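Local coordinates for protein F420-reducing hydrogenase, subunit beta (PDB 4OMF) that carries an FAD and an iron-sulfur cluster and probably passes electrons from the hydrogenase to coenzyme F420 as the beta subunit of F420-reducing hydrogenase, at residues C[107-110]-C[111-115]; C[84-87]-C[88-92]; C[187-190]-C[191-194]. One frame throughout, in Å; residues are numbered along the deposited sequence.

The three contacts come along the chain in the order contact 2, contact 1, contact 3. Contact 2 (84-92) spans the short helix 85-89 ahead of strand 97-101; contact 1 (107-115) lies on helix 103-114, which crosses from strand 97-101 to the parallel strand 126-132. Centre to centre they are about 16 Å apart, and they touch where I109 CG1 packs on L85 CD1 at 3.6 Å. Contact 3 (187-194), in the loop between strands 176-180 and 205-208, has its centre about 22 Å from that of contact 1 and about 29 Å from that of contact 2. Contacts 1 and 2 thus pack beside the mixed sheet, while contact 3 supplies one cysteine ligand to the iron-sulfur cluster; all three touch other protein chains.

Contact 1: residues C[107-110]-C[111-115]; sequences MGIR and KMQTY. With KEN (N,N-dimethylmethanamine), chain P.
R110 and Q113 run side by side on helix 103-114, and the one side-chain hydrogen bond of the contact joins them: R110 NH2 donates to Q113 OE1 at 2.8 Å with an N-H...O angle of 161°. The donor sits in the carbonyl plane, on a lone pair of OE1, and the guanidinium and amide planes are only 8° apart, so the two flat groups are nearly coplanar. R110 reaches this position by bending at chi2 (-50°), which also brings its CD to 3.2 Å from Q113 OE1. Beyond the segments, R110 NH1 forms a salt bridge with D204, NE bonds to L202 O, and Q113 NE2 bonds to A123 O.

Backbone bonds carry the helix through this stretch: K111 N to M107 O, M112 N to G108 O, Q113 N to I109 O and T114 N to R110 O, all of the i to i+4 kind. A water lies 2.7 Å from T114 OG1 and gives a weak bond to R110 O; the hydroxyl's stronger partner is an acidic side chain of another protein's chain.

Apolar contact is slight: I109 CG2 meets M112 CE at 4.3 Å. I109 also packs on I126 and L129 of strand 126-132, placing this side of the beta-alpha-beta crossover against the sheet.

A methyl carbon of N,N-dimethylmethanamine, CC1, lies at the guanidinium edge, 3.0 Å from R110 NH2, an approach so tight that its details are doubtful. Gripped by the amide, a carboxylate and a backbone carbonyl, the guanidinium is fixed in rotation, and it meets the ligand through carbon rather than through a hydrogen bond to the amine.

Contact 2: residues C[84-87]-C[88-92]; sequences MLKK and AVRQY
K86 O and K87 O gather the backbone N-H groups of the following residues as the short helix 85-89 ends. V89 N donates to K86 O at 3.0 Å and R90 N to K87 O at 3.1 Å, both from above the carbonyl plane, as suits tight i to i+3 turns; R90 N also bonds weakly to K86 O, and Y92 N makes a long, weak bond to K87 O. Just before these, A88 N bonds to M84 O in the i to i+4 manner.

Around this backbone lie the cationic side chains. K86 lays its aliphatic chain over one face of the R90 guanidinium, CG standing 3.8 Å above the plane over its centre, and K86 CD is 3.7 Å from R90 NH2. Like charges thus come near, yet K86 NZ and R90 NH2 each form a salt bridge with an acidic side chain of another protein's chain; R90 NH2 also bonds to R120 O, and R90 NE to backbone of another protein's chain. With an alanine here, the methylenes of K86 would probably lose the flat group beneath them, and R120 O and the acid met by R90 NH2 would lose that mate.

K87 leaves another side of the helix, and its bend at chi2 (83°) carries the chain toward Y92 and Q91. CG rests 3.6 Å from Y92 CE2, and CE lies 3.3 Å from Q91 OE1, though the Q91 amide has its strongest partner in an acidic side chain of another protein's chain. A water bonded to Y92 OH accepts a weak bond from K87 NZ, whose charge is met by an acidic side chain of another protein's chain.

L85 and A88 pack on L97 of strand 97-101, while M84, A88 and Y92 lean on V61 of strand 56-62, so the short helix lies against the mixed sheet.

Contact 3: residues C[187-190]-C[191-194]; sequences YEQA and GCKI. With SF4 (iron/sulfur cluster), chain N.
Q189 sits just ahead of the short 3-10 turn A190-C192 and touches C192, the first cysteine of the C-x-x-C pair C192 and C195 at the iron-sulfur site. Two i to i+3 backbone bonds shape the turn: C192 N donates to Q189 O at 3.3 Å and K193 N to A190 O at 3.1 Å, each donor standing above the carbonyl plane.

C192 SG accepts a weak hydrogen bond from Q189 NE2 at 3.6 Å. Such a bond would probably draw a little negative charge off the thiolate. Q189 CG takes the tight position between the backbone N and the carbonyl carbon (chi1 61°), and the chain runs out extended beside the sulfur, CG itself 3.5 Å from SG. The amide has further partners on another protein's chain: a basic side chain donates to OE1, and NE2 bonds to backbone there. G191 O likewise accepts a hydrogen bond from a basic side chain of that chain.

K193 runs its extended methylenes past A190, CG lying 3.3 Å from A190 O. Among the pocket residues, C104, C134 and C195 also line the cluster. C192 SG binds the iron FE3 at 2.3 Å.

Contact 1: residues C[107-110]-C[111-115]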
loop_
_atom_site.group_PDB
_atom_site.type_symbol
_atom_site.label_atom_id
_atom_site.label_comp_id
_atom_site.label_asym_id
_atom_site.label_seq_id
_atom_site.Cartn_x
_atom_site.Cartn_y
_atom_site.Cartn_z
ATOM N N MET C 107 13.629 -6.209 -24.068
ATOM C CA MET C 107 14.178 -4.974 -23.504
ATOM C C MET C 107 14.312 -5.005 -21.979
ATOM O O MET C 107 15.325 -4.585 -21.424
ATOM C CB MET C 107 13.319 -3.783 -23.919
ATOM C CG MET C 107 13.370 -3.566 -25.413
ATOM S SD MET C 107 12.230 -2.257 -25.934
ATOM C CE MET C 107 11.815 -2.821 -27.564
ATOM N N GLY C 108 13.288 -5.486 -21.296
ATOM C CA GLY C 108 13.374 -5.633 -19.862
ATOM C C GLY C 108 14.510 -6.551 -19.467
ATOM O O GLY C 108 15.219 -6.278 -18.498
ATOM N N ILE C 109 14.679 -7.657 -20.200
ATOM C CA ILE C 109 15.767 -8.596 -19.916
ATOM C C ILE C 109 17.159 -7.969 -20.131
ATOM O O ILE C 109 18.041 -8.124 -19.299
ATOM C CB ILE C 109 15.634 -9.889 -20.793
ATOM C CG1 ILE C 109 14.347 -10.644 -20.421
ATOM C CG2 ILE C 109 16.894 -10.778 -20.689
ATOM C CD1 ILE C 109 13.977 -11.725 -21.420
ATOM N N ARG C 110 17.353 -7.276 -21.247
ATOM C CA ARG C 110 18.667 -6.718 -21.568
ATOM C C ARG C 110 18.973 -5.571 -20.602
ATOM O O ARG C 110 20.127 -5.365 -20.208
ATOM C CB ARG C 110 18.728 -6.230 -23.029
ATOM C CG ARG C 110 18.627 -7.326 -24.092
ATOM C CD ARG C 110 19.592 -8.478 -23.850
ATOM N NE ARG C 110 19.777 -9.266 -25.068
ATOM C CZ ARG C 110 20.384 -10.447 -25.102
ATOM N NH1 ARG C 110 20.501 -11.105 -26.248
ATOM N NH2 ARG C 110 20.849 -10.988 -23.982
ATOM N N LYS C 111 17.935 -4.829 -20.221
ATOM C CA LYS C 111 18.114 -3.765 -19.243
ATOM C C LYS C 111 18.559 -4.366 -17.918
ATOM O O LYS C 111 19.431 -3.820 -17.250
ATOM C CB LYS C 111 16.821 -2.945 -19.038
ATOM C CG LYS C 111 16.974 -1.828 -17.990
ATOM C CD LYS C 111 15.746 -0.944 -17.911
ATOM C CE LYS C 111 15.859 -0.025 -16.704
ATOM N NZ LYS C 111 14.659 0.899 -16.555
ATOM N N MET C 112 17.976 -5.507 -17.556
ATOM C CA MET C 112 18.355 -6.164 -16.314
ATOM C C MET C 112 19.810 -6.608 -16.371
ATOM O O MET C 112 20.545 -6.446 -15.391
ATOM C CB MET C 112 17.440 -7.372 -16.026
ATOM C CG MET C 112 17.917 -8.265 -14.871
ATOM S SD MET C 112 19.007 -9.626 -15.395
ATOM C CE MET C 112 17.886 -10.571 -16.466
ATOM N N GLN C 113 20.249 -7.124 -17.527
ATOM C CA GLN C 113 21.604 -7.682 -17.593
ATOM C C GLN C 113 22.648 -6.569 -17.492
ATOM O O GLN C 113 23.695 -6.730 -16.866
ATOM C CB GLN C 113 21.831 -8.470 -18.884
ATOM C CG GLN C 113 21.029 -9.770 -19.018
ATOM C CD GLN C 113 21.326 -10.480 -20.338
ATOM O OE1 GLN C 113 21.057 -9.942 -21.417
ATOM N NE2 GLN C 113 21.912 -11.665 -20.262
ATOM N N THR C 114 22.344 -5.431 -18.105
ATOM C CA THR C 114 23.274 -4.312 -18.115
ATOM C C THR C 114 23.226 -3.552 -16.793
ATOM O O THR C 114 24.272 -3.092 -16.309
ATOM C CB THR C 114 22.962 -3.369 -19.289
ATOM O OG1 THR C 114 23.141 -4.101 -20.504
ATOM C CG2 THR C 114 23.924 -2.195 -19.328
ATOM N N TYR C 115 22.022 -3.435 -16.225
ATOM C CA TYR C 115 21.792 -2.758 -14.938
ATOM C C TYR C 115 21.002 -3.597 -13.931
ATOM O O TYR C 115 19.824 -3.329 -13.684
ATOM C CB TYR C 115 21.031 -1.441 -15.160
ATOM C CG TYR C 115 21.856 -0.393 -15.868
ATOM C CD1 TYR C 115 22.804 0.336 -15.179
ATOM C CD2 TYR C 115 21.683 -0.134 -17.230
ATOM C CE1 TYR C 115 23.556 1.313 -15.817
ATOM C CE2 TYR C 115 22.442 0.829 -17.878
ATOM C CZ TYR C 115 23.376 1.545 -17.164
ATOM O OH TYR C 115 24.147 2.515 -17.772
HETATM C CA1 KEN P . 24.108 -13.332 -25.327
HETATM C CB1 KEN P . 23.737 -12.838 -22.891
HETATM C CC1 KEN P . 21.886 -13.795 -24.206
HETATM N NE1 KEN P . 23.392 -13.753 -24.045
HETATM O O HOH W 1 22.511 -5.803 -22.456
#

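Contact 2: residues C[84-87]-C[88-92]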
loop_
_atom_site.group_PDB
_atom_site.type_symbol
_atom_site.label_atom_id
_atom_site.label_comp_id
_atom_site.label_asym_id
_atom_site.label_seq_id
_atom_site.Cartn_x
_atom_site.Cartn_y
_atom_site.Cartn_z
ATOM N N MET C 84 9.199 -15.090 -14.851
ATOM C CA MET C 84 9.633 -16.391 -14.329
ATOM C C MET C 84 11.149 -16.627 -14.384
ATOM O O MET C 84 11.620 -17.655 -13.923
ATOM C CB MET C 84 8.938 -17.528 -15.091
ATOM C CG MET C 84 7.425 -17.541 -14.932
ATOM S SD MET C 84 6.978 -17.942 -13.238
ATOM C CE MET C 84 7.817 -19.522 -13.083
ATOM N N LEU C 85 11.894 -15.689 -14.962
ATOM C CA LEU C 85 13.342 -15.858 -15.113
ATOM C C LEU C 85 14.055 -16.033 -13.777
ATOM O O LEU C 85 14.979 -16.837 -13.676
ATOM C CB LEU C 85 13.953 -14.671 -15.871
ATOM C CG LEU C 85 13.522 -14.526 -17.332
ATOM C CD1 LEU C 85 14.211 -13.300 -17.922
ATOM C CD2 LEU C 85 13.841 -15.761 -18.178
ATOM N N LYS C 86 13.651 -15.308 -12.736
ATOM C CA LYS C 86 14.404 -15.494 -11.489
ATOM C C LYS C 86 14.013 -16.797 -10.784
ATOM O O LYS C 86 14.899 -17.476 -10.278
ATOM C CB LYS C 86 14.271 -14.330 -10.504
ATOM C CG LYS C 86 15.329 -14.479 -9.343
ATOM C CD LYS C 86 15.015 -13.636 -8.136
ATOM C CE LYS C 86 15.171 -12.171 -8.466
ATOM N NZ LYS C 86 14.491 -11.327 -7.438
ATOM N N LYS C 87 12.731 -17.154 -10.749
ATOM C CA LYS C 87 12.342 -18.454 -10.201
ATOM C C LYS C 87 13.166 -19.582 -10.878
ATOM O O LYS C 87 13.579 -20.569 -10.246
ATOM C CB LYS C 87 10.846 -18.707 -10.395
ATOM C CG LYS C 87 10.347 -19.986 -9.735
ATOM C CD LYS C 87 10.052 -19.772 -8.251
ATOM C CE LYS C 87 9.748 -21.084 -7.503
ATOM N NZ LYS C 87 8.774 -21.956 -8.208
ATOM N N ALA C 88 13.391 -19.426 -12.173
ATOM C CA ALA C 88 14.075 -20.456 -12.942
ATOM C C ALA C 88 15.492 -20.688 -12.436
ATOM O O ALA C 88 15.963 -21.818 -12.438
ATOM C CB ALA C 88 14.079 -20.085 -14.435
ATOM N N VAL C 89 16.148 -19.646 -11.927
ATOM C CA VAL C 89 17.528 -19.825 -11.462
ATOM C C VAL C 89 17.593 -20.013 -9.937
ATOM O O VAL C 89 18.676 -20.239 -9.378
ATOM C CB VAL C 89 18.428 -18.655 -11.894
ATOM C CG1 VAL C 89 18.491 -18.558 -13.445
ATOM C CG2 VAL C 89 17.966 -17.329 -11.273
ATOM N N ARG C 90 16.448 -19.937 -9.262
ATOM C CA ARG C 90 16.428 -20.242 -7.829
ATOM C C ARG C 90 15.985 -21.687 -7.625
ATOM O O ARG C 90 16.799 -22.589 -7.788
ATOM C CB ARG C 90 15.555 -19.245 -7.074
ATOM C CG ARG C 90 16.047 -17.788 -7.271
ATOM C CD ARG C 90 17.394 -17.509 -6.604
ATOM N NE ARG C 90 17.539 -16.068 -6.392
ATOM C CZ ARG C 90 18.369 -15.283 -7.076
ATOM N NH1 ARG C 90 19.179 -15.789 -8.000
ATOM N NH2 ARG C 90 18.404 -13.988 -6.809
ATOM N N GLN C 91 14.714 -21.928 -7.292
ATOM C CA GLN C 91 14.323 -23.291 -6.931
ATOM C C GLN C 91 14.442 -24.283 -8.083
ATOM O O GLN C 91 14.609 -25.475 -7.835
ATOM C CB GLN C 91 12.887 -23.327 -6.374
ATOM C CG GLN C 91 12.760 -22.754 -4.956
ATOM C CD GLN C 91 12.620 -21.240 -4.921
ATOM O OE1 GLN C 91 12.585 -20.568 -5.953
ATOM N NE2 GLN C 91 12.553 -20.695 -3.717
ATOM N N TYR C 92 14.353 -23.834 -9.332
ATOM C CA TYR C 92 14.511 -24.811 -10.431
ATOM C C TYR C 92 15.980 -25.216 -10.625
ATOM O O TYR C 92 16.271 -26.241 -11.269
ATOM C CB TYR C 92 13.942 -24.277 -11.746
ATOM C CG TYR C 92 12.427 -24.293 -11.800
ATOM C CD1 TYR C 92 11.747 -25.367 -12.367
ATOM C CD2 TYR C 92 11.683 -23.237 -11.289
ATOM C CE1 TYR C 92 10.352 -25.390 -12.415
ATOM C CE2 TYR C 92 10.290 -23.249 -11.343
ATOM C CZ TYR C 92 9.641 -24.328 -11.905
ATOM O OH TYR C 92 8.268 -24.330 -11.954
HETATM O O HOH W 2 6.780 -22.348 -10.212
#

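Contact 3: residues C[187-190]-C[191-194]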
loop_
_atom_site.group_PDB
_atom_site.type_symbol
_atom_site.label_atom_id
_atom_site.label_comp_id
_atom_site.label_asym_id
_atom_site.label_seq_id
_atom_site.Cartn_x
_atom_site.Cartn_y
_atom_site.Cartn_z
ATOM N N TYR C 187 -8.118 -2.027 -30.332
ATOM C CA TYR C 187 -8.336 -3.099 -29.361
ATOM C C TYR C 187 -7.036 -3.582 -28.706
ATOM O O TYR C 187 -7.082 -4.319 -27.718
ATOM C CB TYR C 187 -9.032 -4.294 -30.015
ATOM C CG TYR C 187 -10.466 -4.060 -30.413
ATOM C CD1 TYR C 187 -11.519 -4.353 -29.533
ATOM C CD2 TYR C 187 -10.784 -3.573 -31.686
ATOM C CE1 TYR C 187 -12.845 -4.167 -29.911
ATOM C CE2 TYR C 187 -12.118 -3.373 -32.062
ATOM C CZ TYR C 187 -13.135 -3.679 -31.165
ATOM O OH TYR C 187 -14.445 -3.472 -31.547
ATOM N N GLU C 188 -5.894 -3.198 -29.279
ATOM C CA GLU C 188 -4.582 -3.565 -28.715
ATOM C C GLU C 188 -4.241 -2.692 -27.483
ATOM O O GLU C 188 -4.838 -1.622 -27.302
ATOM C CB GLU C 188 -3.488 -3.445 -29.783
ATOM C CG GLU C 188 -2.957 -2.036 -30.056
ATOM C CD GLU C 188 -3.918 -1.113 -30.793
ATOM O OE1 GLU C 188 -3.669 0.124 -30.777
ATOM O OE2 GLU C 188 -4.906 -1.598 -31.399
ATOM N N GLN C 189 -3.320 -3.142 -26.621
ATOM C CA GLN C 189 -2.975 -2.331 -25.442
ATOM C C GLN C 189 -2.325 -1.010 -25.903
ATOM O O GLN C 189 -1.595 -0.988 -26.891
ATOM C CB GLN C 189 -2.063 -3.093 -24.478
ATOM C CG GLN C 189 -0.715 -3.514 -25.084
ATOM C CD GLN C 189 0.232 -4.148 -24.078
ATOM O OE1 GLN C 189 -0.059 -4.222 -22.882
ATOM N NE2 GLN C 189 1.374 -4.632 -24.569
ATOM N N ALA C 190 -2.661 0.102 -25.239
ATOM C CA ALA C 190 -2.193 1.420 -25.688
ATOM C C ALA C 190 -0.668 1.547 -25.625
ATOM O O ALA C 190 -0.079 2.369 -26.329
ATOM C CB ALA C 190 -2.833 2.516 -24.864
ATOM N N GLY C 191 -0.034 0.749 -24.769
ATOM C CA GLY C 191 1.406 0.827 -24.587
ATOM C C GLY C 191 2.198 0.482 -25.846
ATOM O O GLY C 191 3.362 0.855 -25.993
ATOM N N CYS C 192 1.564 -0.225 -26.770
ATOM C CA CYS C 192 2.228 -0.613 -28.011
ATOM C C CYS C 192 2.453 0.574 -28.945
ATOM O O CYS C 192 3.252 0.479 -29.861
ATOM C CB CYS C 192 1.417 -1.682 -28.744
ATOM S SG CYS C 192 1.372 -3.259 -27.900
ATOM N N LYS C 193 1.746 1.682 -28.705
ATOM C CA LYS C 193 1.766 2.837 -29.609
ATOM C C LYS C 193 3.152 3.427 -29.801
ATOM O O LYS C 193 3.431 4.007 -30.847
ATOM C CB LYS C 193 0.842 3.957 -29.097
ATOM C CG LYS C 193 -0.635 3.772 -29.308
ATOM C CD LYS C 193 -1.410 4.900 -28.586
ATOM C CE LYS C 193 -2.845 4.470 -28.251
ATOM N NZ LYS C 193 -3.593 5.428 -27.344
ATOM N N ILE C 194 4.009 3.312 -28.787
ATOM C CA ILE C 194 5.320 3.962 -28.842
ATOM C C ILE C 194 6.443 2.948 -29.020
ATOM O O ILE C 194 7.626 3.271 -28.896
ATOM C CB ILE C 194 5.560 4.827 -27.583
ATOM C CG1 ILE C 194 5.586 3.982 -26.301
ATOM C CG2 ILE C 194 4.485 5.926 -27.484
ATOM C CD1 ILE C 194 5.913 4.833 -25.073
HETATM FE FE1 SF4 N . 5.592 -5.293 -26.716
HETATM FE FE2 SF4 N . 6.108 -3.642 -28.722
HETATM FE FE3 SF4 N . 3.580 -3.961 -27.925
HETATM FE FE4 SF4 N . 4.790 -6.009 -29.186
HETATM S S1 SF4 N . 4.304 -3.935 -30.113
HETATM S S2 SF4 N . 3.557 -6.152 -27.223
HETATM S S3 SF4 N . 6.943 -5.753 -28.535
HETATM S S4 SF4 N . 5.263 -3.010 -26.690
#